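Local structure of putative methyltransferase protein (Bacteroides fragilis, 5BP9) at residues Val126-Ile131 / Glu137-Arg142; Leu98-Gly103 / Cys196-Ser201; Gln249-Tyr254 / Tyr273-Thr278. The protein probably transfers methyl groups from S-adenosylmethionine to an acceptor substrate, and binds the reaction product S-adenosyl-L-homocysteine. All coordinates share one frame; numbering follows the deposited sequence.

Contact 1: Val126-Ile131 / Glu137-Arg142; sequences VSAIDI and EVMKLR. With SAH (S-adenosyl-L-homocysteine), chain D.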
loop_
_atom_site.group_PDB
_atom_site.type_symbol
_atom_site.label_atom_id
_atom_site.label_comp_id
_atom_site.label_asym_id
_atom_site.label_seq_id
_atom_site.Cartn_x
_atom_site.Cartn_y
_atom_site.Cartn_z
ATOM N N VAL A 126 8.922 -14.158 -2.151
ATOM C CA VAL A 126 7.861 -13.141 -2.112
ATOM C C VAL A 126 6.600 -13.594 -2.847
ATOM O O VAL A 126 6.669 -14.228 -3.919
ATOM C CB VAL A 126 8.353 -11.761 -2.619
ATOM C CG1 VAL A 126 8.883 -11.827 -4.041
ATOM C CG2 VAL A 126 7.272 -10.685 -2.528
ATOM N N SER A 127 5.456 -13.291 -2.220
ATOM C CA SER A 127 4.135 -13.417 -2.813
ATOM C C SER A 127 3.596 -12.002 -2.935
ATOM O O SER A 127 3.687 -11.229 -1.984
ATOM C CB SER A 127 3.236 -14.262 -1.901
ATOM O OG SER A 127 3.649 -15.631 -1.897
ATOM N N ALA A 128 3.058 -11.649 -4.094
ATOM C CA ALA A 128 2.526 -10.302 -4.315
ATOM C C ALA A 128 1.014 -10.397 -4.562
ATOM O O ALA A 128 0.549 -11.292 -5.274
ATOM C CB ALA A 128 3.244 -9.667 -5.503
ATOM N N ILE A 129 0.252 -9.461 -3.989
ATOM C CA ILE A 129 -1.199 -9.431 -4.193
ATOM C C ILE A 129 -1.643 -8.022 -4.583
ATOM O O ILE A 129 -1.025 -7.016 -4.181
ATOM C CB ILE A 129 -1.987 -9.930 -2.966
ATOM C CG1 ILE A 129 -1.840 -9.014 -1.739
ATOM C CG2 ILE A 129 -1.658 -11.390 -2.653
ATOM C CD1 ILE A 129 -2.859 -9.323 -0.671
ATOM N N ASP A 130 -2.699 -7.953 -5.381
ATOM C CA ASP A 130 -3.328 -6.684 -5.724
ATOM C C ASP A 130 -4.742 -6.967 -6.185
ATOM O O ASP A 130 -5.020 -8.029 -6.734
ATOM C CB ASP A 130 -2.529 -5.948 -6.843
ATOM C CG ASP A 130 -2.718 -4.453 -6.803
ATOM O OD1 ASP A 130 -3.848 -4.008 -7.131
ATOM O OD2 ASP A 130 -1.742 -3.731 -6.433
ATOM N N ILE A 131 -5.627 -5.995 -5.989
ATOM C CA ILE A 131 -7.011 -6.118 -6.477
ATOM C C ILE A 131 -7.180 -5.711 -7.948
ATOM O O ILE A 131 -8.236 -5.952 -8.518
ATOM C CB ILE A 131 -8.003 -5.321 -5.610
ATOM C CG1 ILE A 131 -7.634 -3.831 -5.567
ATOM C CG2 ILE A 131 -8.084 -5.941 -4.208
ATOM C CD1 ILE A 131 -8.652 -2.943 -4.865
ATOM N N GLU A 137 -1.666 -8.712 -14.244
ATOM C CA GLU A 137 -1.219 -9.097 -15.600
ATOM C C GLU A 137 0.208 -8.672 -15.824
ATOM O O GLU A 137 1.045 -9.469 -16.217
ATOM C CB GLU A 137 -2.090 -8.423 -16.694
ATOM C CG GLU A 137 -1.485 -8.337 -18.106
ATOM C CD GLU A 137 -2.429 -7.717 -19.128
ATOM O OE1 GLU A 137 -1.955 -6.842 -19.896
ATOM O OE2 GLU A 137 -3.627 -8.110 -19.133
ATOM N N VAL A 138 0.466 -7.393 -15.597
ATOM C CA VAL A 138 1.785 -6.824 -15.801
ATOM C C VAL A 138 2.831 -7.471 -14.921
ATOM O O VAL A 138 3.907 -7.810 -15.409
ATOM C CB VAL A 138 1.766 -5.285 -15.658
ATOM C CG1 VAL A 138 3.177 -4.674 -15.572
ATOM C CG2 VAL A 138 0.985 -4.693 -16.828
HETATM N N MSE A 139 2.529 -7.644 -13.637
HETATM C CA MSE A 139 3.445 -8.330 -12.746
HETATM C C MSE A 139 3.848 -9.677 -13.297
HETATM O O MSE A 139 5.039 -10.025 -13.272
HETATM C CB MSE A 139 2.876 -8.544 -11.329
HETATM C CG MSE A 139 2.838 -7.210 -10.606
HETATM SE SE MSE A 139 2.612 -7.483 -8.684
HETATM C CE MSE A 139 0.673 -7.305 -8.723
ATOM N N LYS A 140 2.875 -10.451 -13.777
ATOM C CA LYS A 140 3.199 -11.789 -14.291
ATOM C C LYS A 140 4.123 -11.715 -15.497
ATOM O O LYS A 140 5.140 -12.439 -15.595
ATOM C CB LYS A 140 1.923 -12.555 -14.613
ATOM C CG LYS A 140 1.093 -12.934 -13.403
ATOM C CD LYS A 140 -0.176 -13.652 -13.790
ATOM C CE LYS A 140 -1.012 -14.127 -12.621
ATOM N NZ LYS A 140 -0.335 -15.133 -11.764
ATOM N N LEU A 141 3.804 -10.818 -16.398
ATOM C CA LEU A 141 4.589 -10.657 -17.623
ATOM C C LEU A 141 5.981 -10.101 -17.380
ATOM O O LEU A 141 6.920 -10.433 -18.137
ATOM C CB LEU A 141 3.799 -9.839 -18.659
ATOM C CG LEU A 141 2.462 -10.433 -19.115
ATOM C CD1 LEU A 141 1.727 -9.467 -20.038
ATOM C CD2 LEU A 141 2.648 -11.781 -19.793
ATOM N N ARG A 142 6.145 -9.331 -16.305
ATOM C CA ARG A 142 7.474 -8.824 -15.882
ATOM C C ARG A 142 8.335 -9.851 -15.149
ATOM O O ARG A 142 9.526 -9.599 -14.877
ATOM C CB ARG A 142 7.345 -7.592 -15.001
ATOM C CG ARG A 142 6.779 -6.395 -15.717
ATOM C CD ARG A 142 6.731 -5.188 -14.784
ATOM N NE ARG A 142 8.043 -4.558 -14.665
ATOM C CZ ARG A 142 8.420 -3.702 -13.717
ATOM N NH1 ARG A 142 7.614 -3.351 -12.725
ATOM N NH2 ARG A 142 9.649 -3.195 -13.760
HETATM N N SAH D . 2.899 -0.807 -3.733
HETATM C CA SAH D . 2.804 -0.201 -5.117
HETATM C CB SAH D . 1.434 0.408 -5.448
HETATM C CG SAH D . 0.882 1.414 -4.436
HETATM S SD SAH D . -0.731 1.961 -4.918
HETATM C C SAH D . 3.855 0.859 -5.302
HETATM O O SAH D . 4.584 1.196 -4.374
HETATM O OXT SAH D . 4.036 1.429 -6.377
HETATM C "C5'" SAH D . -1.781 0.936 -3.920
HETATM C "C4'" SAH D . -2.058 -0.420 -4.558
HETATM O "O4'" SAH D . -2.841 -1.198 -3.628
HETATM C "C3'" SAH D . -2.853 -0.408 -5.861
HETATM O "O3'" SAH D . -2.160 -1.184 -6.866
HETATM C "C2'" SAH D . -4.206 -0.998 -5.480
HETATM O "O2'" SAH D . -4.909 -1.644 -6.523
HETATM C "C1'" SAH D . -3.845 -1.930 -4.346
HETATM N N9 SAH D . -4.907 -2.282 -3.392
HETATM C C8 SAH D . -5.836 -1.455 -2.884
HETATM N N7 SAH D . -6.621 -2.007 -2.009
HETATM C C5 SAH D . -6.156 -3.303 -1.913
HETATM C C6 SAH D . -6.556 -4.416 -1.160
HETATM N N6 SAH D . -7.577 -4.382 -0.286
HETATM N N1 SAH D . -5.870 -5.583 -1.313
HETATM C C2 SAH D . -4.849 -5.619 -2.196
HETATM N N3 SAH D . -4.385 -4.615 -2.960
HETATM C C4 SAH D . -5.086 -3.477 -2.786
#
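Selenomethionine Met139 carries the apolar side of this contact, reaching from helix 133-142 down to strand 125-130. Its SE lies 3.9 Å from CB of Ala128, and the bend at chi3 (-94°) takes CE onward to CB of Asp130, 4.0 Å away. One flexible side chain thus rests on two residues that alternate along the strand, while Ala110 of a neighbouring loop touches both Met139 and Ala128. Strand and helix belong to a beta-alpha-beta unit completed by strand 147-149, in the Rossmann-like methyltransferase fold, where an acidic residue at the end of the second strand characteristically holds the ribose of the cofactor. Asp130 is that residue here. The polar contacts with the ligand within the strand segment come from its carboxylate: OD1 accepts a hydrogen bond from O2' of S-adenosyl-L-homocysteine at 2.7 Å, and OD2 one from O3' at 2.6 Å. A chi1 of -154° turns the carboxylate away from the backbone N, so that its two oxygens meet the two ribose hydroxyls. Backbone N-H groups of Ser132 and Gly111 bind OD1 and OD2 respectively, fixing its rotation. Ile131 packs over one adenine face, CG2 3.7 Å from N1 and CD1 3.6 Å from N7.

Contact 2: Leu98-Gly103 / Cys196-Ser201; sequences LAMATG and CILMDS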
loop_
_atom_site.group_PDB
_atom_site.type_symbol
_atom_site.label_atom_id
_atom_site.label_comp_id
_atom_site.label_asym_id
_atom_site.label_seq_id
_atom_site.Cartn_x
_atom_site.Cartn_y
_atom_site.Cartn_z
ATOM N N LEU A 98 12.734 -2.894 2.236
ATOM C CA LEU A 98 13.146 -4.043 1.445
ATOM C C LEU A 98 14.387 -4.723 1.986
ATOM O O LEU A 98 14.437 -5.944 2.048
ATOM C CB LEU A 98 13.352 -3.683 -0.040
ATOM C CG LEU A 98 12.151 -3.123 -0.800
ATOM C CD1 LEU A 98 12.462 -3.105 -2.285
ATOM C CD2 LEU A 98 10.848 -3.870 -0.526
ATOM N N ALA A 99 15.365 -3.929 2.425
ATOM C CA ALA A 99 16.592 -4.478 2.996
ATOM C C ALA A 99 16.361 -5.266 4.289
ATOM O O ALA A 99 17.102 -6.231 4.581
ATOM C CB ALA A 99 17.594 -3.355 3.205
HETATM N N MSE A 100 15.332 -4.873 5.042
HETATM C CA MSE A 100 14.968 -5.502 6.313
HETATM C C MSE A 100 14.080 -6.719 6.164
HETATM O O MSE A 100 13.948 -7.492 7.099
HETATM C CB MSE A 100 14.166 -4.516 7.186
HETATM C CG MSE A 100 15.061 -3.474 7.779
HETATM SE SE MSE A 100 13.829 -2.147 8.534
HETATM C CE MSE A 100 13.270 -3.259 10.030
ATOM N N ALA A 101 13.463 -6.883 4.991
ATOM C CA ALA A 101 12.501 -7.925 4.759
ATOM C C ALA A 101 13.192 -9.272 4.696
ATOM O O ALA A 101 14.146 -9.449 3.933
ATOM C CB ALA A 101 11.746 -7.665 3.471
ATOM N N THR A 102 12.677 -10.224 5.476
ATOM C CA THR A 102 13.253 -11.559 5.528
ATOM C C THR A 102 12.199 -12.639 5.466
ATOM O O THR A 102 11.005 -12.405 5.675
ATOM C CB THR A 102 14.128 -11.785 6.795
ATOM O OG1 THR A 102 13.337 -11.793 7.994
ATOM C CG2 THR A 102 15.189 -10.718 6.905
ATOM N N GLY A 103 12.665 -13.853 5.197
ATOM C CA GLY A 103 11.783 -15.022 5.188
ATOM C C GLY A 103 10.776 -14.966 4.046
ATOM O O GLY A 103 11.037 -14.419 2.972
ATOM N N CYS A 196 6.773 -9.821 11.220
ATOM C CA CYS A 196 6.516 -8.391 11.364
ATOM C C CYS A 196 5.873 -7.802 10.125
ATOM O O CYS A 196 5.920 -8.389 9.035
ATOM C CB CYS A 196 7.786 -7.637 11.747
ATOM S SG CYS A 196 8.915 -7.312 10.397
ATOM N N ILE A 197 5.254 -6.648 10.334
ATOM C CA ILE A 197 4.707 -5.826 9.259
ATOM C C ILE A 197 5.601 -4.592 9.191
ATOM O O ILE A 197 5.870 -3.968 10.229
ATOM C CB ILE A 197 3.292 -5.356 9.593
ATOM C CG1 ILE A 197 2.369 -6.540 9.879
ATOM C CG2 ILE A 197 2.722 -4.506 8.471
ATOM C CD1 ILE A 197 1.291 -6.215 10.885
ATOM N N LEU A 198 6.018 -4.239 7.981
ATOM C CA LEU A 198 6.753 -2.996 7.722
ATOM C C LEU A 198 5.830 -2.098 6.909
ATOM O O LEU A 198 5.409 -2.457 5.803
ATOM C CB LEU A 198 8.058 -3.293 6.982
ATOM C CG LEU A 198 9.021 -4.200 7.745
ATOM C CD1 LEU A 198 10.207 -4.565 6.848
ATOM C CD2 LEU A 198 9.498 -3.561 9.036
HETATM N N MSE A 199 5.505 -0.944 7.473
HETATM C CA MSE A 199 4.494 -0.029 6.902
HETATM C C MSE A 199 4.992 1.379 6.949
HETATM O O MSE A 199 5.447 1.829 7.990
HETATM C CB MSE A 199 3.203 -0.119 7.746
HETATM C CG MSE A 199 2.080 0.840 7.283
HETATM SE SE MSE A 199 0.591 0.884 8.580
HETATM C CE MSE A 199 -0.079 -0.700 7.711
ATOM N N ASP A 200 4.863 2.097 5.841
ATOM C CA ASP A 200 5.150 3.520 5.831
ATOM C C ASP A 200 3.846 4.318 5.772
ATOM O O ASP A 200 2.835 3.865 5.248
ATOM C CB ASP A 200 6.067 3.895 4.678
ATOM C CG ASP A 200 5.343 3.902 3.356
ATOM O OD1 ASP A 200 4.702 2.902 3.012
ATOM O OD2 ASP A 200 5.320 4.919 2.677
ATOM N N SER A 201 3.888 5.503 6.355
ATOM C CA SER A 201 2.800 6.476 6.200
ATOM C C SER A 201 3.336 7.886 6.430
ATOM O O SER A 201 4.540 8.114 6.450
ATOM C CB SER A 201 1.641 6.138 7.153
ATOM O OG SER A 201 0.448 6.811 6.745
#
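Leu198 sends both of its methyl groups against selenomethionine Met100, CD2 lying 3.9 Å from the terminal CE and CD1 4.0 Å from CB. The pairing joins the last turn of helix 92-100 to strand 195-202, an inner strand of the seven-stranded mixed sheet of this Rossmann-like methyltransferase fold. The two side chains cross obliquely, so Leu198 spans Met100 from its root to its end. A bend at chi3 (73°) turns the methyl of Met100 back to CD2. Beside this pair the chain leaves the helix: Ala101 is the first residue to depart from helical backbone angles, and its N comes within 4.4 Å of CD1 of Leu198. Farther out, Thr163 and Leu165 of the adjacent strand 161-166 pack on Leu198, and Arg276 of strand 272-279 touches Met100, placing the contact across neighbouring strands of the sheet. Backbone bonds to Ile164 and Met166 hold Leu198 in that sheet, while Lys124 NZ is hydrogen-bonded to the carbonyl O of Ala101 just past the helix. The site lies away from the cofactor, the side chain of Leu198 being about 12 Å from the bound S-adenosyl-L-homocysteine. At the helix end itself, the N of Ala101 donates to the O of Leu98 at 3.2 Å.

Contact 3: Gln249-Tyr254 / Tyr273-Thr278; sequences QTLSAY and YLARLT
Leu251 of helix 248-257 pushes CD2 into a hollow made by Tyr273, Ala275 and Leu277. These three are alternate residues of strand 272-279, and all direct their CB atoms to the helix. Ala275 is the shallow floor of the hollow: its CB lies 4.0 Å from CD2 of Leu251, the methyl that enters deepest. The taller side chains of Tyr273 and Leu277 form its walls. CD2 of Leu277 approaches that same methyl to 4.1 Å and also reaches CG, while on the other wall CD2 of Leu251 sits at the ring edge, near its plane, 4.1 Å from CE2 of Tyr273. The phenol oxygen comes closer, OH to CD2 of Leu251 at 3.6 Å. With CG anti to the backbone N (chi1 176°), Leu251 reaches out from the helix and puts its CD2 methyl against all three residues. Tyr273 instead has CG between its backbone N and carbonyl carbon (chi1 69°), which swings the ring obliquely out from the strand to Leu251, with CB of Ala275 in plane at its edge. The axes of the two short segments run nearly parallel (3°), 10.6 Å apart at closest approach, a helix lying along a strand in the alpha/beta layering of the fold. Ile246, in the loop before the helix, also packs on Leu251. Chemically, the interface between the segments is van der Waals packing, and the polar end of Tyr273 is satisfied beyond it, by a hydrogen bond from OH to the carbonyl O of Ile246, which ties the strand to the chain leading into the helix.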
loop_
_atom_site.group_PDB
_atom_site.type_symbol
_atom_site.label_atom_id
_atom_site.label_comp_id
_atom_site.label_asym_id
_atom_site.label_seq_id
_atom_site.Cartn_x
_atom_site.Cartn_y
_atom_site.Cartn_z
ATOM N N GLN A 249 1.847 8.262 16.214
ATOM C CA GLN A 249 1.223 8.111 17.531
ATOM C C GLN A 249 -0.163 7.490 17.407
ATOM O O GLN A 249 -0.564 6.641 18.226
ATOM C CB GLN A 249 1.141 9.417 18.324
ATOM C CG GLN A 249 2.493 9.943 18.763
ATOM C CD GLN A 249 3.298 10.486 17.598
ATOM O OE1 GLN A 249 2.778 11.253 16.791
ATOM N NE2 GLN A 249 4.544 10.059 17.471
ATOM N N THR A 250 -0.908 7.911 16.373
ATOM C CA THR A 250 -2.224 7.322 16.151
ATOM C C THR A 250 -2.078 5.822 15.808
ATOM O O THR A 250 -2.826 4.985 16.312
ATOM C CB THR A 250 -3.025 8.110 15.086
ATOM O OG1 THR A 250 -3.166 9.464 15.527
ATOM C CG2 THR A 250 -4.437 7.511 14.873
ATOM N N LEU A 251 -1.110 5.502 14.955
ATOM C CA LEU A 251 -0.857 4.110 14.583
ATOM C C LEU A 251 -0.509 3.268 15.812
ATOM O O LEU A 251 -1.051 2.175 15.998
ATOM C CB LEU A 251 0.250 4.009 13.545
ATOM C CG LEU A 251 0.688 2.607 13.128
ATOM C CD1 LEU A 251 -0.440 1.872 12.416
ATOM C CD2 LEU A 251 1.872 2.684 12.202
ATOM N N SER A 252 0.381 3.796 16.655
ATOM C CA SER A 252 0.782 3.097 17.869
ATOM C C SER A 252 -0.408 2.810 18.801
ATOM O O SER A 252 -0.518 1.689 19.369
ATOM C CB SER A 252 1.859 3.905 18.593
ATOM O OG SER A 252 2.342 3.192 19.706
ATOM N N ALA A 253 -1.310 3.793 18.937
ATOM C CA ALA A 253 -2.471 3.634 19.791
ATOM C C ALA A 253 -3.395 2.524 19.292
ATOM O O ALA A 253 -3.828 1.663 20.057
ATOM C CB ALA A 253 -3.237 4.939 19.901
ATOM N N TYR A 254 -3.727 2.555 18.004
ATOM C CA TYR A 254 -4.606 1.507 17.446
ATOM C C TYR A 254 -3.929 0.110 17.460
ATOM O O TYR A 254 -4.587 -0.901 17.722
ATOM C CB TYR A 254 -5.134 1.932 16.073
ATOM C CG TYR A 254 -6.233 2.972 16.203
ATOM C CD1 TYR A 254 -7.554 2.597 16.368
ATOM C CD2 TYR A 254 -5.944 4.337 16.213
ATOM C CE1 TYR A 254 -8.550 3.546 16.524
ATOM C CE2 TYR A 254 -6.931 5.280 16.412
ATOM C CZ TYR A 254 -8.231 4.884 16.557
ATOM O OH TYR A 254 -9.199 5.854 16.726
ATOM N N TYR A 273 7.270 8.330 7.636
ATOM C CA TYR A 273 7.986 7.404 8.491
ATOM C C TYR A 273 7.741 5.960 8.093
ATOM O O TYR A 273 6.739 5.652 7.415
ATOM C CB TYR A 273 7.608 7.606 9.959
ATOM C CG TYR A 273 6.189 7.195 10.242
ATOM C CD1 TYR A 273 5.166 8.085 10.058
ATOM C CD2 TYR A 273 5.888 5.900 10.652
ATOM C CE1 TYR A 273 3.841 7.734 10.239
ATOM C CE2 TYR A 273 4.560 5.513 10.859
ATOM C CZ TYR A 273 3.546 6.431 10.662
ATOM O OH TYR A 273 2.267 6.017 10.848
ATOM N N LEU A 274 8.666 5.108 8.537
ATOM C CA LEU A 274 8.554 3.657 8.418
ATOM C C LEU A 274 8.408 3.103 9.806
ATOM O O LEU A 274 9.224 3.427 10.687
ATOM C CB LEU A 274 9.763 3.062 7.717
ATOM C CG LEU A 274 9.791 1.525 7.561
ATOM C CD1 LEU A 274 8.737 1.034 6.575
ATOM C CD2 LEU A 274 11.178 1.042 7.188
ATOM N N ALA A 275 7.363 2.284 10.005
ATOM C CA ALA A 275 7.119 1.619 11.270
ATOM C C ALA A 275 7.149 0.106 11.116
ATOM O O ALA A 275 6.909 -0.435 10.029
ATOM C CB ALA A 275 5.771 2.030 11.844
ATOM N N ARG A 276 7.446 -0.558 12.227
ATOM C CA ARG A 276 7.393 -2.025 12.337
ATOM C C ARG A 276 6.332 -2.385 13.352
ATOM O O ARG A 276 6.351 -1.878 14.480
ATOM C CB ARG A 276 8.755 -2.593 12.790
ATOM C CG ARG A 276 8.762 -4.111 12.907
ATOM C CD ARG A 276 10.178 -4.678 12.939
ATOM N NE ARG A 276 10.945 -4.146 14.059
ATOM C CZ ARG A 276 12.275 -4.141 14.142
ATOM N NH1 ARG A 276 12.871 -3.623 15.227
ATOM N NH2 ARG A 276 13.011 -4.640 13.156
ATOM N N LEU A 277 5.403 -3.243 12.943
ATOM C CA LEU A 277 4.322 -3.719 13.794
ATOM C C LEU A 277 4.534 -5.224 14.046
ATOM O O LEU A 277 4.803 -5.992 13.131
ATOM C CB LEU A 277 2.949 -3.476 13.141
ATOM C CG LEU A 277 2.679 -2.040 12.647
ATOM C CD1 LEU A 277 1.457 -1.963 11.722
ATOM C CD2 LEU A 277 2.496 -1.082 13.799
ATOM N N THR A 278 4.374 -5.618 15.291
ATOM C CA THR A 278 4.517 -7.015 15.712
ATOM C C THR A 278 3.423 -7.357 16.701
ATOM O O THR A 278 2.890 -6.459 17.385
ATOM C CB THR A 278 5.885 -7.239 16.411
ATOM O OG1 THR A 278 6.039 -6.272 17.459
ATOM C CG2 THR A 278 7.029 -7.122 15.459
#

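In the fold
All three contacts are buried and set a helix against the same mixed sheet. Contact 1 sits at the cofactor side and alone combines apolar packing with ligand hydrogen bonds; contacts 2 and 3 are apolar between their segments, and in contact 2 Met100 is partly exposed, unlike the touching residues of contacts 1 and 3. Contacts 2 and 3 hold adjacent strands, 195-202 and 272-279, with probable backbone hydrogen bonds from Ala275 N to Met199 O and Leu277 N to Ile197 O. Contacts 1 and 3, about 27 Å between centres, lie on opposite sides of the chain's centre. A selenomethionine takes part in contacts 1 and 2, whereas contact 3 is leucine against tyrosine, alanine and leucine.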